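Local structure of AAR187Cp (Eremothecium gossypii, 3ZIL) at residues Thr239-Ser244 with Leu286-Glu291; Met319-Gln324 with Thr358-Tyr363; Val329-Ala334 with Thr372-Thr377. The protein probably regulates sister-chromatid cohesion through cohesin, as a Wpl1 protein represented here by its helical Wap1 domain. All coordinates share one frame; numbering follows the deposited sequence.

How the contacts relate
Following the chain from its N terminus, contact 1 comes first: 286-291, late in helix 272-289, returns to 239-244 on helix 238-243 and closes a mostly helical loop of 41 residues. Contacts 2 and 3 follow it in series and cross each other, their segments alternating. Contact 2 joins the start of helix 321-336 to the last part of helix 343-360 and the turn beyond; contact 3 joins the second half of helix 321-336 to the end of helix 365-375. Together these two bind the C-terminal helices to helix 321-336. Contacts 1 and 3 touch, with Val289 and Ser290 packed on Tyr332, while contacts 1 and 2 stay about 8 Å apart at their nearest atoms.

Contact 1 of 3, residues Thr239-Ser244 with Leu286-Glu291; sequences TVLELS and LNIVSE
Leu241 and Ile288 mark the closest approach of the two backbones, with CA atoms 7.3 Å apart. Segment 239-244 is the last part of helix 238-243 and 286-291 runs off the C-terminal part of helix 272-289, so two helix endings are set beside each other. Leu241 supplies more than half of the buried surface. Its CG stands anti to the carbonyl carbon (chi1 -64°), which aims the isobutyl fork at the other segment and splits its methyls between two neighbours. Leu241 CD1 lies against the helix ending, 3.4 Å from Asn287 O, and also meets Glu291 CB at 3.7 Å. Leu241 CD2 rests more loosely on Ile288 CG1, 4.3 Å away.

Glu291 crosses Leu241 at about a right angle and offers only its aliphatic base. A bend at chi2 (-70°) turns the carboxylate away, and OE2 forms a salt bridge with Arg370. The same arginine donates to Asn287 OD1, whereas Asn287 ND2 bonds to Asn236 and Thr235. Two serine hydroxyls bond back to carbonyls four residues earlier: Ser290 OG gives a 2.7 Å bond to Leu286 O, reaching that carbonyl from the face opposite Ser290 N, and Ser244 OG bonds to Val240 O at 2.9 Å. Leu248, on helix 248-261, covers both Leu241 and Ile288 and thereby fills out the apolar layer between these neighbouring helices of the Wap1 domain. No hydrogen bond spans the two segments; they are held by van der Waals packing of one leucine, against a backbone carbonyl as well as aliphatic carbons, while Arg370 engages the polar ends of Asn287 and Glu291.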
loop_
_atom_site.group_PDB
_atom_site.type_symbol
_atom_site.label_atom_id
_atom_site.label_comp_id
_atom_site.label_asym_id
_atom_site.label_seq_id
_atom_site.Cartn_x
_atom_site.Cartn_y
_atom_site.Cartn_z
ATOM N N THR A 239 -3.518 -17.765 8.840
ATOM C CA THR A 239 -4.274 -18.553 7.869
ATOM C C THR A 239 -3.972 -18.195 6.375
ATOM O O THR A 239 -4.057 -19.075 5.519
ATOM C CB THR A 239 -5.785 -18.701 8.172
ATOM O OG1 THR A 239 -6.489 -17.577 7.717
ATOM C CG2 THR A 239 -6.041 -18.794 9.609
ATOM N N VAL A 240 -3.574 -16.939 6.094
ATOM C CA VAL A 240 -3.003 -16.542 4.772
ATOM C C VAL A 240 -1.768 -17.343 4.423
ATOM O O VAL A 240 -1.562 -17.736 3.285
ATOM C CB VAL A 240 -2.641 -15.005 4.701
ATOM C CG1 VAL A 240 -1.871 -14.701 3.450
ATOM C CG2 VAL A 240 -3.907 -14.110 4.745
ATOM N N LEU A 241 -0.905 -17.595 5.411
ATOM C CA LEU A 241 0.271 -18.437 5.174
ATOM C C LEU A 241 -0.121 -19.921 4.843
ATOM O O LEU A 241 0.426 -20.543 3.900
ATOM C CB LEU A 241 1.197 -18.346 6.453
ATOM C CG LEU A 241 1.769 -16.907 6.725
ATOM C CD1 LEU A 241 2.646 -16.954 8.026
ATOM C CD2 LEU A 241 2.676 -16.567 5.534
ATOM N N GLU A 242 -1.080 -20.491 5.585
ATOM C CA GLU A 242 -1.573 -21.858 5.286
ATOM C C GLU A 242 -2.218 -22.021 3.930
ATOM O O GLU A 242 -1.922 -23.003 3.113
ATOM C CB GLU A 242 -2.619 -22.212 6.338
ATOM C CG GLU A 242 -1.895 -22.477 7.621
ATOM C CD GLU A 242 -2.829 -22.647 8.796
ATOM O OE1 GLU A 242 -4.063 -22.804 8.593
ATOM O OE2 GLU A 242 -2.311 -22.634 9.931
ATOM N N LEU A 243 -3.083 -21.089 3.612
ATOM C CA LEU A 243 -3.702 -21.127 2.268
ATOM C C LEU A 243 -2.694 -20.938 1.105
ATOM O O LEU A 243 -2.978 -21.285 -0.065
ATOM C CB LEU A 243 -4.879 -20.137 2.148
ATOM C CG LEU A 243 -6.118 -20.395 3.043
ATOM C CD1 LEU A 243 -6.994 -19.144 3.115
ATOM C CD2 LEU A 243 -6.939 -21.626 2.554
ATOM N N SER A 244 -1.517 -20.386 1.412
ATOM C CA SER A 244 -0.526 -20.086 0.356
ATOM C C SER A 244 0.794 -20.845 0.556
ATOM O O SER A 244 1.865 -20.414 0.023
ATOM C CB SER A 244 -0.235 -18.571 0.418
ATOM O OG SER A 244 -1.469 -17.857 0.426
ATOM N N LEU A 286 10.490 -13.111 9.247
ATOM C CA LEU A 286 10.048 -13.475 10.601
ATOM C C LEU A 286 8.585 -13.946 10.625
ATOM O O LEU A 286 8.261 -14.977 11.253
ATOM C CB LEU A 286 10.280 -12.304 11.587
ATOM C CG LEU A 286 9.909 -12.624 13.076
ATOM C CD1 LEU A 286 10.856 -13.669 13.649
ATOM C CD2 LEU A 286 9.977 -11.351 13.952
ATOM N N ASN A 287 7.730 -13.183 9.930
ATOM C CA ASN A 287 6.344 -13.513 9.775
ATOM C C ASN A 287 6.207 -14.919 9.180
ATOM O O ASN A 287 5.407 -15.716 9.635
ATOM C CB ASN A 287 5.590 -12.459 8.943
ATOM C CG ASN A 287 4.649 -11.607 9.824
ATOM O OD1 ASN A 287 4.748 -11.653 11.078
ATOM N ND2 ASN A 287 3.759 -10.825 9.190
ATOM N N ILE A 288 7.046 -15.249 8.222
ATOM C CA ILE A 288 6.880 -16.558 7.524
ATOM C C ILE A 288 7.573 -17.638 8.361
ATOM O O ILE A 288 6.961 -18.703 8.642
ATOM C CB ILE A 288 7.514 -16.518 6.097
ATOM C CG1 ILE A 288 6.785 -15.494 5.193
ATOM C CG2 ILE A 288 7.508 -17.901 5.399
ATOM C CD1 ILE A 288 7.610 -15.047 4.011
ATOM N N VAL A 289 8.842 -17.394 8.754
ATOM C CA VAL A 289 9.593 -18.491 9.346
ATOM C C VAL A 289 9.204 -18.887 10.770
ATOM O O VAL A 289 9.472 -20.055 11.127
ATOM C CB VAL A 289 11.108 -18.302 9.322
ATOM C CG1 VAL A 289 11.567 -18.092 7.880
ATOM C CG2 VAL A 289 11.526 -17.203 10.301
ATOM N N SER A 290 8.621 -17.956 11.568
ATOM C CA SER A 290 8.144 -18.278 12.920
ATOM C C SER A 290 6.829 -19.068 12.844
ATOM O O SER A 290 6.378 -19.628 13.821
ATOM C CB SER A 290 7.928 -17.002 13.727
ATOM O OG SER A 290 6.827 -16.280 13.192
ATOM N N GLU A 291 6.171 -19.095 11.688
ATOM C CA GLU A 291 4.865 -19.776 11.596
ATOM C C GLU A 291 4.961 -21.022 10.709
ATOM O O GLU A 291 4.147 -21.871 10.786
ATOM C CB GLU A 291 3.807 -18.848 11.008
ATOM C CG GLU A 291 3.661 -17.502 11.730
ATOM C CD GLU A 291 3.040 -17.677 13.124
ATOM O OE1 GLU A 291 2.528 -18.769 13.414
ATOM O OE2 GLU A 291 3.030 -16.734 13.924
#

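Contact 2 of 3, residues Met319-Gln324 with Thr358-Tyr363; sequences MSFVLQ and TDVSSY
Val360 O accepts a 3.0 Å bond from Tyr363 N, a turn that folds the chain back and presents both residues to Phe321. The same oxygen lies over one face of the Tyr363 ring, offset toward its rim. With chi1 at 75°, Tyr363 CG sits between the backbone N and the carbonyl carbon, which sends the ring toward the other segment. Tyr363 OH meets the Phe321 ring obliquely, 3.6 Å from Phe321 CE1. Val360 CG1 approaches that ring at its edge, near its plane, 4.4 Å from Phe321 CE1.

Phe321 opens helix 321-336, with Ser320 at the N-cap: Ser320 OG accepts a weak but nearly straight bond from Leu323 N (3.4 Å). Phe321 CG is anti to the backbone N (chi1 -177°), which carries the ring toward helix 343-360 and the turn after it, in the extended, all-helical Wap1 domain, where Ile279 of helix 272-289 and Ile367 of helix 365-375 also pack on it. Val360 in turn leans on His368 and Ile371 of that last helix.

Beside this apolar patch, Gln324 and Asp359 cross at about a right angle. Gln324 NE2 is 3.7 Å from Asp359 OD2, too far for a hydrogen bond, and the amide and carboxylate planes stand 56° apart, which leaves the pair a loose polar approach. Gln324 also packs on Phe356 of helix 343-360.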
loop_
_atom_site.group_PDB
_atom_site.type_symbol
_atom_site.label_atom_id
_atom_site.label_comp_id
_atom_site.label_asym_id
_atom_site.label_seq_id
_atom_site.Cartn_x
_atom_site.Cartn_y
_atom_site.Cartn_z
ATOM N N MET A 319 24.867 -3.802 19.587
ATOM C CA MET A 319 23.980 -4.565 18.708
ATOM C C MET A 319 22.798 -3.706 18.228
ATOM O O MET A 319 21.948 -3.378 19.009
ATOM C CB MET A 319 23.428 -5.738 19.482
ATOM C CG MET A 319 24.480 -6.633 20.126
ATOM S SD MET A 319 25.110 -7.825 18.940
ATOM C CE MET A 319 23.572 -8.603 18.434
ATOM N N SER A 320 22.736 -3.382 16.954
ATOM C CA SER A 320 21.616 -2.613 16.389
ATOM C C SER A 320 20.395 -3.510 16.230
ATOM O O SER A 320 20.496 -4.765 16.158
ATOM C CB SER A 320 22.010 -2.155 15.001
ATOM O OG SER A 320 22.421 -3.327 14.276
ATOM N N PHE A 321 19.241 -2.874 16.144
ATOM C CA PHE A 321 17.987 -3.575 15.907
ATOM C C PHE A 321 18.114 -4.522 14.685
ATOM O O PHE A 321 17.751 -5.683 14.755
ATOM C CB PHE A 321 16.894 -2.548 15.666
ATOM C CG PHE A 321 15.535 -3.153 15.473
ATOM C CD1 PHE A 321 14.856 -3.712 16.550
ATOM C CD2 PHE A 321 14.937 -3.154 14.233
ATOM C CE1 PHE A 321 13.605 -4.247 16.395
ATOM C CE2 PHE A 321 13.657 -3.663 14.076
ATOM C CZ PHE A 321 13.001 -4.209 15.153
ATOM N N VAL A 322 18.686 -4.051 13.584
ATOM C CA VAL A 322 18.778 -4.939 12.421
ATOM C C VAL A 322 19.548 -6.236 12.673
ATOM O O VAL A 322 19.108 -7.287 12.249
ATOM C CB VAL A 322 19.294 -4.301 11.107
ATOM C CG1 VAL A 322 18.554 -4.937 9.968
ATOM C CG2 VAL A 322 19.052 -2.826 11.041
ATOM N N LEU A 323 20.709 -6.146 13.348
ATOM C CA LEU A 323 21.425 -7.343 13.694
ATOM C C LEU A 323 20.645 -8.241 14.642
ATOM O O LEU A 323 20.681 -9.450 14.489
ATOM C CB LEU A 323 22.819 -7.024 14.268
ATOM C CG LEU A 323 23.622 -8.288 14.584
ATOM C CD1 LEU A 323 23.615 -9.301 13.443
ATOM C CD2 LEU A 323 25.049 -7.915 14.962
ATOM N N GLN A 324 19.957 -7.666 15.618
ATOM C CA GLN A 324 19.120 -8.465 16.524
ATOM C C GLN A 324 18.030 -9.219 15.815
ATOM O O GLN A 324 17.765 -10.393 16.099
ATOM C CB GLN A 324 18.507 -7.538 17.568
ATOM C CG GLN A 324 19.599 -7.166 18.583
ATOM C CD GLN A 324 19.179 -6.000 19.432
ATOM O OE1 GLN A 324 18.491 -5.085 18.943
ATOM N NE2 GLN A 324 19.571 -6.009 20.708
ATOM N N THR A 358 14.371 -7.929 26.193
ATOM C CA THR A 358 14.195 -6.907 27.170
ATOM C C THR A 358 13.961 -5.578 26.510
ATOM O O THR A 358 13.158 -4.798 27.023
ATOM C CB THR A 358 15.465 -6.812 28.054
ATOM O OG1 THR A 358 15.714 -8.102 28.635
ATOM C CG2 THR A 358 15.317 -5.741 29.104
ATOM N N ASP A 359 14.649 -5.294 25.380
ATOM C CA ASP A 359 14.375 -4.039 24.625
ATOM C C ASP A 359 12.960 -4.033 24.099
ATOM O O ASP A 359 12.191 -3.090 24.417
ATOM C CB ASP A 359 15.318 -3.721 23.455
ATOM C CG ASP A 359 16.746 -3.630 23.848
ATOM O OD1 ASP A 359 16.992 -3.314 25.012
ATOM O OD2 ASP A 359 17.640 -3.890 22.988
ATOM N N VAL A 360 12.605 -5.062 23.323
ATOM C CA VAL A 360 11.325 -5.035 22.601
ATOM C C VAL A 360 10.093 -5.229 23.468
ATOM O O VAL A 360 8.947 -4.959 23.015
ATOM C CB VAL A 360 11.233 -6.064 21.428
ATOM C CG1 VAL A 360 12.173 -5.692 20.326
ATOM C CG2 VAL A 360 11.455 -7.500 21.900
ATOM N N SER A 361 10.276 -5.725 24.686
ATOM C CA SER A 361 9.084 -6.104 25.464
ATOM C C SER A 361 8.122 -4.942 25.669
ATOM O O SER A 361 6.926 -5.170 25.750
ATOM C CB SER A 361 9.449 -6.717 26.836
ATOM O OG SER A 361 10.264 -5.831 27.554
ATOM N N SER A 362 8.604 -3.699 25.759
ATOM C CA SER A 362 7.602 -2.621 26.041
ATOM C C SER A 362 6.978 -2.059 24.770
ATOM O O SER A 362 6.053 -1.257 24.844
ATOM C CB SER A 362 8.253 -1.474 26.796
ATOM O OG SER A 362 9.284 -0.946 25.971
ATOM N N TYR A 363 7.516 -2.417 23.607
ATOM C CA TYR A 363 7.023 -1.777 22.336
ATOM C C TYR A 363 6.614 -2.699 21.177
ATOM O O TYR A 363 5.961 -2.225 20.225
ATOM C CB TYR A 363 7.964 -0.653 21.824
ATOM C CG TYR A 363 9.262 -1.099 21.171
ATOM C CD1 TYR A 363 9.300 -1.431 19.819
ATOM C CD2 TYR A 363 10.440 -1.221 21.924
ATOM C CE1 TYR A 363 10.482 -1.849 19.229
ATOM C CE2 TYR A 363 11.618 -1.645 21.364
ATOM C CZ TYR A 363 11.653 -1.948 19.997
ATOM O OH TYR A 363 12.808 -2.361 19.374
#

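Contact 3 of 3, residues Val329-Ala334 with Thr372-Thr377; sequences VYAYSA and TRVLET
Val374 CG2 sits squarely over one face of the Tyr332 ring, 3.6 Å from the ring centroid and only 7° off its normal, a CH-pi contact. From there the valine also packs on Ala331: Ala331 CB lies 4.0 Å from Val374 CG2 and as far from CG1. Past the ring, Tyr332 OH is 3.6 Å from Arg373 CG, a contact along the aliphatic base of the arginine, whose CG is anti to the backbone N (chi1 170°). The hydroxyl itself is hydrogen-bonded to Arg370 O, one turn earlier on helix 365-375. This pins the aromatic tip to that helix's backbone while its face holds the valine, and helix 321-336 thereby packs against the last helix of the Wap1 domain. Replacing Tyr332 by an alanine would probably strip the cover from Val374 CG2 and leave Arg370 O without its hydroxyl partner.

Leu353 of helix 343-360 touches both Ala331 and Val374, adding a third helix to the packing. Behind Val374, its carbonyl oxygen is held twice by Thr377, through N at 2.9 Å and through OG1, in the carbonyl plane, at 3.2 Å. Farther out, Arg373 NH1 makes a long salt bridge to Glu376 OE1.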
loop_
_atom_site.group_PDB
_atom_site.type_symbol
_atom_site.label_atom_id
_atom_site.label_comp_id
_atom_site.label_asym_id
_atom_site.label_seq_id
_atom_site.Cartn_x
_atom_site.Cartn_y
_atom_site.Cartn_z
ATOM N N VAL A 329 15.807 -14.218 13.259
ATOM C CA VAL A 329 15.311 -14.913 12.087
ATOM C C VAL A 329 16.231 -16.145 11.872
ATOM O O VAL A 329 15.745 -17.262 11.647
ATOM C CB VAL A 329 15.256 -14.002 10.834
ATOM C CG1 VAL A 329 15.175 -14.847 9.555
ATOM C CG2 VAL A 329 14.112 -12.950 10.943
ATOM N N TYR A 330 17.540 -15.934 12.008
ATOM C CA TYR A 330 18.518 -17.032 11.982
ATOM C C TYR A 330 18.218 -18.203 12.983
ATOM O O TYR A 330 18.263 -19.362 12.615
ATOM C CB TYR A 330 19.940 -16.502 12.197
ATOM C CG TYR A 330 20.915 -17.659 12.174
ATOM C CD1 TYR A 330 21.084 -18.443 11.018
ATOM C CD2 TYR A 330 21.625 -18.009 13.318
ATOM C CE1 TYR A 330 21.939 -19.532 11.024
ATOM C CE2 TYR A 330 22.488 -19.086 13.321
ATOM C CZ TYR A 330 22.629 -19.838 12.176
ATOM O OH TYR A 330 23.493 -20.903 12.207
ATOM N N ALA A 331 17.911 -17.888 14.219
ATOM C CA ALA A 331 17.599 -18.904 15.244
ATOM C C ALA A 331 16.443 -19.778 14.750
ATOM O O ALA A 331 16.473 -21.009 14.935
ATOM C CB ALA A 331 17.232 -18.220 16.540
ATOM N N TYR A 332 15.438 -19.154 14.092
ATOM C CA TYR A 332 14.322 -19.926 13.491
ATOM C C TYR A 332 14.804 -20.830 12.365
ATOM O O TYR A 332 14.420 -22.024 12.268
ATOM C CB TYR A 332 13.161 -18.987 13.012
ATOM C CG TYR A 332 12.181 -18.630 14.147
ATOM C CD1 TYR A 332 11.244 -19.532 14.553
ATOM C CD2 TYR A 332 12.225 -17.400 14.803
ATOM C CE1 TYR A 332 10.387 -19.278 15.588
ATOM C CE2 TYR A 332 11.328 -17.109 15.802
ATOM C CZ TYR A 332 10.389 -18.062 16.184
ATOM O OH TYR A 332 9.491 -17.851 17.213
ATOM N N SER A 333 15.710 -20.309 11.540
ATOM C CA SER A 333 16.221 -21.095 10.428
ATOM C C SER A 333 17.049 -22.322 10.936
ATOM O O SER A 333 16.745 -23.506 10.635
ATOM C CB SER A 333 17.050 -20.225 9.515
ATOM O OG SER A 333 17.523 -21.048 8.482
ATOM N N ALA A 334 18.086 -22.014 11.698
ATOM C CA ALA A 334 18.859 -23.030 12.387
ATOM C C ALA A 334 17.997 -24.123 13.027
ATOM O O ALA A 334 18.237 -25.298 12.773
ATOM C CB ALA A 334 19.781 -22.381 13.409
ATOM N N THR A 372 10.778 -15.314 22.804
ATOM C CA THR A 372 10.499 -16.258 23.884
ATOM C C THR A 372 10.371 -17.695 23.382
ATOM O O THR A 372 10.986 -18.594 23.926
ATOM C CB THR A 372 9.186 -15.910 24.593
ATOM O OG1 THR A 372 9.447 -14.862 25.517
ATOM C CG2 THR A 372 8.641 -17.170 25.343
ATOM N N ARG A 373 9.489 -17.873 22.396
ATOM C CA ARG A 373 9.248 -19.139 21.735
ATOM C C ARG A 373 10.546 -19.825 21.294
ATOM O O ARG A 373 10.735 -21.018 21.585
ATOM C CB ARG A 373 8.255 -18.935 20.557
ATOM C CG ARG A 373 8.073 -20.120 19.626
ATOM C CD ARG A 373 7.749 -21.373 20.433
ATOM N NE ARG A 373 6.884 -22.321 19.746
ATOM C CZ ARG A 373 5.950 -23.053 20.354
ATOM N NH1 ARG A 373 5.731 -22.919 21.657
ATOM N NH2 ARG A 373 5.211 -23.901 19.656
ATOM N N VAL A 374 11.433 -19.054 20.652
ATOM C CA VAL A 374 12.687 -19.536 20.109
ATOM C C VAL A 374 13.656 -19.859 21.252
ATOM O O VAL A 374 14.350 -20.866 21.182
ATOM C CB VAL A 374 13.291 -18.538 19.045
ATOM C CG1 VAL A 374 14.582 -17.917 19.535
ATOM C CG2 VAL A 374 13.597 -19.255 17.736
ATOM N N LEU A 375 13.678 -19.055 22.322
ATOM C CA LEU A 375 14.598 -19.309 23.417
ATOM C C LEU A 375 14.294 -20.648 24.133
ATOM O O LEU A 375 15.121 -21.164 24.887
ATOM C CB LEU A 375 14.548 -18.194 24.422
ATOM C CG LEU A 375 15.124 -16.863 24.011
ATOM C CD1 LEU A 375 14.771 -15.826 25.087
ATOM C CD2 LEU A 375 16.607 -16.994 23.712
ATOM N N GLU A 376 13.104 -21.194 23.909
ATOM C CA GLU A 376 12.764 -22.481 24.508
ATOM C C GLU A 376 13.555 -23.604 23.890
ATOM O O GLU A 376 13.659 -24.669 24.468
ATOM C CB GLU A 376 11.301 -22.760 24.333
ATOM C CG GLU A 376 10.451 -21.812 25.172
ATOM C CD GLU A 376 8.990 -22.066 24.957
ATOM O OE1 GLU A 376 8.554 -22.101 23.799
ATOM O OE2 GLU A 376 8.267 -22.223 25.927
ATOM N N THR A 377 14.124 -23.366 22.717
ATOM C CA THR A 377 14.940 -24.380 22.079
ATOM C C THR A 377 16.470 -24.128 22.242
ATOM O O THR A 377 17.293 -24.704 21.503
ATOM C CB THR A 377 14.555 -24.551 20.593
ATOM O OG1 THR A 377 15.269 -23.583 19.815
ATOM C CG2 THR A 377 13.032 -24.420 20.356
#